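Local coordinates for protein MerB2 (Bacillus megaterium, PDB 5C17) that probably acts as an alkylmercury lyase, cleaving carbon–mercury bonds, and here has a mercury(II) ion bound, at residues A[119-132]-A[169-183]. Sequence-based numbering, arbitrary orientation.
Sequences IHSRCAYTGEPIEV and HYFSSVEHANKWKEE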
loop_
_atom_site.group_PDB
_atom_site.type_symbol
_atom_site.label_atom_id
_atom_site.label_comp_id
_atom_site.label_asym_id
_atom_site.label_seq_id
_atom_site.Cartn_x
_atom_site.Cartn_y
_atom_site.Cartn_z
ATOM N N ILE A 119 -13.488 3.580 1.797
ATOM C CA ILE A 119 -12.266 4.201 2.285
ATOM C C ILE A 119 -12.609 5.428 3.106
ATOM O O ILE A 119 -13.410 6.258 2.670
ATOM C CB ILE A 119 -11.370 4.665 1.085
ATOM C CG1 ILE A 119 -10.987 3.465 0.217
ATOM C CG2 ILE A 119 -10.131 5.449 1.566
ATOM C CD1 ILE A 119 -10.584 3.838 -1.186
ATOM N N HIS A 120 -11.971 5.541 4.269
ATOM C CA HIS A 120 -12.038 6.756 5.072
ATOM C C HIS A 120 -10.618 7.210 5.357
ATOM O O HIS A 120 -9.786 6.420 5.803
ATOM C CB HIS A 120 -12.806 6.534 6.380
ATOM C CG HIS A 120 -13.089 7.796 7.137
ATOM N ND1 HIS A 120 -12.127 8.463 7.861
ATOM C CD2 HIS A 120 -14.230 8.516 7.280
ATOM C CE1 HIS A 120 -12.657 9.541 8.414
ATOM N NE2 HIS A 120 -13.935 9.594 8.081
ATOM N N SER A 121 -10.362 8.484 5.085
ATOM C CA SER A 121 -9.036 9.044 5.283
ATOM C C SER A 121 -9.145 10.510 5.664
ATOM O O SER A 121 -10.216 10.957 6.075
ATOM C CB SER A 121 -8.184 8.838 4.031
ATOM O OG SER A 121 -6.826 9.177 4.248
ATOM N N ARG A 122 -8.044 11.239 5.522
ATOM C CA ARG A 122 -7.961 12.640 5.941
ATOM C C ARG A 122 -7.194 13.442 4.917
ATOM O O ARG A 122 -6.231 12.959 4.351
ATOM C CB ARG A 122 -7.226 12.769 7.281
ATOM C CG ARG A 122 -7.941 12.144 8.467
ATOM C CD ARG A 122 -9.046 13.022 8.958
ATOM N NE ARG A 122 -9.870 12.350 9.951
ATOM C CZ ARG A 122 -10.911 12.911 10.551
ATOM N NH1 ARG A 122 -11.220 14.181 10.293
ATOM N NH2 ARG A 122 -11.641 12.228 11.414
ATOM N N CYS A 123 -7.598 14.694 4.717
ATOM C CA CYS A 123 -6.798 15.622 3.932
ATOM C C CYS A 123 -5.539 15.950 4.716
ATOM O O CYS A 123 -5.614 16.376 5.864
ATOM C CB CYS A 123 -7.561 16.917 3.657
ATOM S SG CYS A 123 -6.606 18.167 2.760
ATOM N N ALA A 124 -4.381 15.758 4.095
ATOM C CA ALA A 124 -3.109 16.020 4.757
ATOM C C ALA A 124 -2.910 17.500 5.059
ATOM O O ALA A 124 -2.049 17.850 5.869
ATOM C CB ALA A 124 -1.955 15.494 3.935
ATOM N N TYR A 125 -3.674 18.372 4.417
ATOM C CA TYR A 125 -3.601 19.792 4.725
ATOM C C TYR A 125 -4.645 20.204 5.758
ATOM O O TYR A 125 -4.296 20.650 6.846
ATOM C CB TYR A 125 -3.698 20.660 3.477
ATOM C CG TYR A 125 -3.345 22.099 3.773
ATOM C CD1 TYR A 125 -2.067 22.443 4.216
ATOM C CD2 TYR A 125 -4.273 23.110 3.630
ATOM C CE1 TYR A 125 -1.732 23.742 4.505
ATOM C CE2 TYR A 125 -3.936 24.442 3.916
ATOM C CZ TYR A 125 -2.664 24.745 4.336
ATOM O OH TYR A 125 -2.317 26.051 4.636
ATOM N N THR A 126 -5.924 20.049 5.445
ATOM C CA THR A 126 -6.956 20.611 6.302
ATOM C C THR A 126 -7.365 19.742 7.470
ATOM O O THR A 126 -7.994 20.228 8.397
ATOM C CB THR A 126 -8.243 20.895 5.540
ATOM O OG1 THR A 126 -8.875 19.656 5.235
ATOM C CG2 THR A 126 -7.987 21.713 4.277
ATOM N N GLY A 127 -7.048 18.448 7.413
ATOM C CA GLY A 127 -7.489 17.516 8.430
ATOM C C GLY A 127 -8.923 17.034 8.265
ATOM O O GLY A 127 -9.406 16.228 9.060
ATOM N N GLU A 128 -9.618 17.507 7.242
ATOM C CA GLU A 128 -11.015 17.135 7.071
ATOM C C GLU A 128 -11.134 15.669 6.624
ATOM O O GLU A 128 -10.197 15.106 6.050
ATOM C CB GLU A 128 -11.692 18.045 6.056
ATOM C CG GLU A 128 -11.332 17.772 4.615
ATOM C CD GLU A 128 -11.799 18.902 3.717
ATOM O OE1 GLU A 128 -12.902 18.798 3.160
ATOM O OE2 GLU A 128 -11.081 19.918 3.623
ATOM N N PRO A 129 -12.299 15.048 6.875
ATOM C CA PRO A 129 -12.459 13.649 6.464
ATOM C C PRO A 129 -12.619 13.512 4.949
ATOM O O PRO A 129 -13.223 14.362 4.296
ATOM C CB PRO A 129 -13.731 13.215 7.200
ATOM C CG PRO A 129 -14.492 14.493 7.415
ATOM C CD PRO A 129 -13.470 15.550 7.615
ATOM N N ILE A 130 -12.084 12.423 4.417
ATOM C CA ILE A 130 -12.213 12.038 3.017
ATOM C C ILE A 130 -12.876 10.669 2.974
ATOM O O ILE A 130 -12.491 9.776 3.732
ATOM C CB ILE A 130 -10.826 11.999 2.361
ATOM C CG1 ILE A 130 -10.298 13.449 2.285
ATOM C CG2 ILE A 130 -10.864 11.303 0.977
ATOM C CD1 ILE A 130 -8.997 13.600 1.668
ATOM N N GLU A 131 -13.894 10.531 2.134
ATOM C CA GLU A 131 -14.591 9.264 1.943
ATOM C C GLU A 131 -14.637 8.943 0.460
ATOM O O GLU A 131 -15.005 9.790 -0.355
ATOM C CB GLU A 131 -16.005 9.322 2.513
ATOM C CG GLU A 131 -15.997 9.539 4.018
ATOM C CD GLU A 131 -17.312 9.173 4.689
ATOM O OE1 GLU A 131 -17.302 8.958 5.916
ATOM O OE2 GLU A 131 -18.353 9.101 3.998
ATOM N N VAL A 132 -14.249 7.724 0.124
ATOM C CA VAL A 132 -14.253 7.244 -1.248
ATOM C C VAL A 132 -14.808 5.834 -1.227
ATOM O O VAL A 132 -14.432 5.042 -0.366
ATOM C CB VAL A 132 -12.836 7.208 -1.862
ATOM C CG1 VAL A 132 -12.890 6.698 -3.284
ATOM C CG2 VAL A 132 -12.202 8.597 -1.829
ATOM N N HIS A 169 0.083 11.408 0.006
ATOM C CA HIS A 169 -1.043 11.967 0.722
ATOM C C HIS A 169 -2.304 12.109 -0.120
ATOM O O HIS A 169 -2.289 12.197 -1.316
ATOM C CB HIS A 169 -0.677 13.398 1.177
ATOM C CG HIS A 169 0.615 13.499 1.909
ATOM N ND1 HIS A 169 0.832 12.905 3.128
ATOM C CD2 HIS A 169 1.749 14.144 1.590
ATOM C CE1 HIS A 169 2.058 13.172 3.515
ATOM N NE2 HIS A 169 2.634 13.906 2.594
ATOM N N TYR A 170 -3.415 12.116 0.596
ATOM C CA TYR A 170 -4.707 12.549 0.081
ATOM C C TYR A 170 -4.773 14.054 0.372
ATOM O O TYR A 170 -4.377 14.510 1.395
ATOM C CB TYR A 170 -5.910 11.904 0.784
ATOM C CG TYR A 170 -6.495 10.636 0.144
ATOM C CD1 TYR A 170 -6.994 10.623 -1.139
ATOM C CD2 TYR A 170 -6.588 9.473 0.866
ATOM C CE1 TYR A 170 -7.547 9.505 -1.669
ATOM C CE2 TYR A 170 -7.126 8.336 0.323
ATOM C CZ TYR A 170 -7.602 8.354 -0.958
ATOM O OH TYR A 170 -8.164 7.279 -1.552
ATOM N N PHE A 171 -5.315 14.783 -0.582
ATOM C CA PHE A 171 -5.650 16.190 -0.432
ATOM C C PHE A 171 -7.124 16.383 -0.829
ATOM O O PHE A 171 -7.618 15.811 -1.785
ATOM C CB PHE A 171 -4.731 17.163 -1.191
ATOM C CG PHE A 171 -3.370 17.280 -0.578
ATOM C CD1 PHE A 171 -3.201 17.915 0.632
ATOM C CD2 PHE A 171 -2.257 16.699 -1.169
ATOM C CE1 PHE A 171 -1.976 17.978 1.226
ATOM C CE2 PHE A 171 -1.003 16.781 -0.578
ATOM C CZ PHE A 171 -0.879 17.427 0.624
ATOM N N SER A 172 -7.806 17.250 -0.102
ATOM C CA SER A 172 -9.209 17.536 -0.363
ATOM C C SER A 172 -9.449 18.234 -1.698
ATOM O O SER A 172 -10.555 18.202 -2.202
ATOM C CB SER A 172 -9.748 18.411 0.765
ATOM O OG SER A 172 -8.884 19.498 1.036
ATOM N N SER A 173 -8.414 18.880 -2.234
ATOM C CA SER A 173 -8.471 19.563 -3.521
ATOM C C SER A 173 -7.060 19.861 -3.975
ATOM O O SER A 173 -6.127 19.857 -3.171
ATOM C CB SER A 173 -9.235 20.886 -3.423
ATOM O OG SER A 173 -8.500 21.814 -2.642
ATOM N N VAL A 174 -6.914 20.179 -5.254
ATOM C CA VAL A 174 -5.617 20.641 -5.752
ATOM C C VAL A 174 -5.242 21.976 -5.091
ATOM O O VAL A 174 -4.079 22.220 -4.790
ATOM C CB VAL A 174 -5.612 20.779 -7.292
ATOM C CG1 VAL A 174 -4.292 21.396 -7.770
ATOM C CG2 VAL A 174 -5.847 19.408 -7.950
ATOM N N GLU A 175 -6.232 22.836 -4.880
ATOM C CA GLU A 175 -5.968 24.120 -4.261
ATOM C C GLU A 175 -5.384 23.918 -2.854
ATOM O O GLU A 175 -4.460 24.605 -2.451
ATOM C CB GLU A 175 -7.242 24.967 -4.240
ATOM C CG GLU A 175 -7.743 25.408 -5.633
ATOM C CD GLU A 175 -8.309 24.288 -6.495
ATOM O OE1 GLU A 175 -8.903 23.335 -5.954
ATOM O OE2 GLU A 175 -8.159 24.365 -7.736
ATOM N N HIS A 176 -5.889 22.935 -2.118
ATOM C CA HIS A 176 -5.335 22.663 -0.791
ATOM C C HIS A 176 -3.971 21.968 -0.860
ATOM O O HIS A 176 -3.084 22.266 -0.058
ATOM C CB HIS A 176 -6.343 21.892 0.060
ATOM C CG HIS A 176 -7.494 22.733 0.506
ATOM N ND1 HIS A 176 -8.706 22.205 0.886
ATOM C CD2 HIS A 176 -7.599 24.074 0.661
ATOM C CE1 HIS A 176 -9.519 23.189 1.237
ATOM N NE2 HIS A 176 -8.871 24.331 1.105
ATOM N N ALA A 177 -3.784 21.086 -1.839
ATOM C CA ALA A 177 -2.467 20.521 -2.093
ATOM C C ALA A 177 -1.452 21.641 -2.327
ATOM O O ALA A 177 -0.313 21.592 -1.846
ATOM C CB ALA A 177 -2.504 19.576 -3.283
ATOM N N ASN A 178 -1.867 22.654 -3.083
ATOM C CA ASN A 178 -0.974 23.774 -3.373
ATOM C C ASN A 178 -0.621 24.618 -2.155
ATOM O O ASN A 178 0.500 25.104 -2.051
ATOM C CB ASN A 178 -1.549 24.645 -4.493
ATOM C CG ASN A 178 -1.443 23.979 -5.839
ATOM O OD1 ASN A 178 -0.630 23.067 -6.027
ATOM N ND2 ASN A 178 -2.258 24.417 -6.785
ATOM N N LYS A 179 -1.571 24.799 -1.246
ATOM C CA LYS A 179 -1.282 25.468 0.024
ATOM C C LYS A 179 -0.244 24.675 0.809
ATOM O O LYS A 179 0.700 25.240 1.357
ATOM C CB LYS A 179 -2.548 25.656 0.860
ATOM C CG LYS A 179 -3.519 26.656 0.274
ATOM C CD LYS A 179 -4.731 26.895 1.173
ATOM C CE LYS A 179 -4.414 27.723 2.416
ATOM N NZ LYS A 179 -5.656 27.947 3.216
ATOM N N TRP A 180 -0.408 23.359 0.836
ATOM C CA TRP A 180 0.535 22.495 1.525
ATOM C C TRP A 180 1.908 22.595 0.875
ATOM O O TRP A 180 2.923 22.724 1.560
ATOM C CB TRP A 180 0.010 21.057 1.523
ATOM C CG TRP A 180 0.944 20.031 2.071
ATOM C CD1 TRP A 180 1.044 19.620 3.372
ATOM C CD2 TRP A 180 1.898 19.268 1.335
ATOM N NE1 TRP A 180 2.004 18.646 3.485
ATOM C CE2 TRP A 180 2.549 18.414 2.248
ATOM C CE3 TRP A 180 2.263 19.216 -0.015
ATOM C CZ2 TRP A 180 3.546 17.515 1.851
ATOM C CZ3 TRP A 180 3.250 18.337 -0.403
ATOM C CH2 TRP A 180 3.882 17.496 0.525
ATOM N N LYS A 181 1.930 22.585 -0.454
ATOM C CA LYS A 181 3.187 22.671 -1.180
ATOM C C LYS A 181 3.955 23.948 -0.859
ATOM O O LYS A 181 5.179 23.927 -0.771
ATOM C CB LYS A 181 2.945 22.622 -2.674
ATOM C CG LYS A 181 2.814 21.243 -3.250
ATOM C CD LYS A 181 2.681 21.312 -4.769
ATOM C CE LYS A 181 3.818 22.120 -5.386
ATOM N NZ LYS A 181 4.172 21.695 -6.771
ATOM N N GLU A 182 3.237 25.062 -0.720
ATOM C CA GLU A 182 3.857 26.346 -0.401
ATOM C C GLU A 182 4.590 26.279 0.928
ATOM O O GLU A 182 5.617 26.934 1.117
ATOM C CB GLU A 182 2.796 27.449 -0.388
ATOM C CG GLU A 182 2.603 28.078 -1.764
ATOM C CD GLU A 182 1.319 28.880 -1.900
ATOM O OE1 GLU A 182 0.271 28.288 -2.234
ATOM O OE2 GLU A 182 1.369 30.111 -1.692
ATOM N N GLU A 183 4.074 25.461 1.837
ATOM C CA GLU A 183 4.655 25.306 3.166
ATOM C C GLU A 183 5.735 24.228 3.209
ATOM O O GLU A 183 6.453 24.108 4.201
ATOM C CB GLU A 183 3.551 24.972 4.170
ATOM C CG GLU A 183 2.566 26.100 4.369
ATOM C CD GLU A 183 1.430 25.718 5.285
ATOM O OE1 GLU A 183 0.374 26.389 5.238
ATOM O OE2 GLU A 183 1.593 24.742 6.053
HETATM O O HOH W 1 -3.639 12.007 3.579
#
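Cys-123 SG, where strand 119-122 runs into the hairpin loop, accepts from Ser-172 N at 3.2 Å, with an N-H...S angle of 159°. With SG anti to its own backbone N (chi1 177°), the sulfur points into its own loop and also accepts from Thr-126 N at 3.3 Å and, weakly, from Tyr-125 N. Ala-124 N gives a nearly straight bond of 3.0 Å to Tyr-170 O, and a water bridges the two segments, donating to Arg-122 O and accepting from Tyr-170 N. Two parts of the MerB fold meet here: the hairpin of strands 117-122 and 129-135 from the eight-stranded antiparallel sheet, and edge strand 169-171 of a three-stranded sheet, with the helix after it. The hairpin's loop holds an ST turn, in which Thr-126 OG1 accepts from Glu-128 N and donates to the anti lone pair of Glu-128 OE2 at 2.7 Å. Thr-126 CG2 rests over a face of the His-176 ring, whose ND1 is hydrogen-bonded to Ser-172 OG at 2.7 Å. Tyr-125 lies across the helix, one face over Lys-179 CB, CD1 packed on Trp-180 CB at 3.7 Å, its OH donating to Glu-183 OE1 at 2.8 Å from above the carboxylate plane. With an alanine here, a gap would probably open beside Lys-179 CB and Trp-180 CB, and Glu-183 OE1 would lose this hydroxyl donor. Farther along the hairpin, Ile-130 CD1 packs on Tyr-170 CB at 3.6 Å, while Tyr-170 OH is hydrogen-bonded to Thr-106 OG1; Ser-121 OG, at the edge of the Tyr-170 ring, is hydrogen-bonded to Asn-89 OD1.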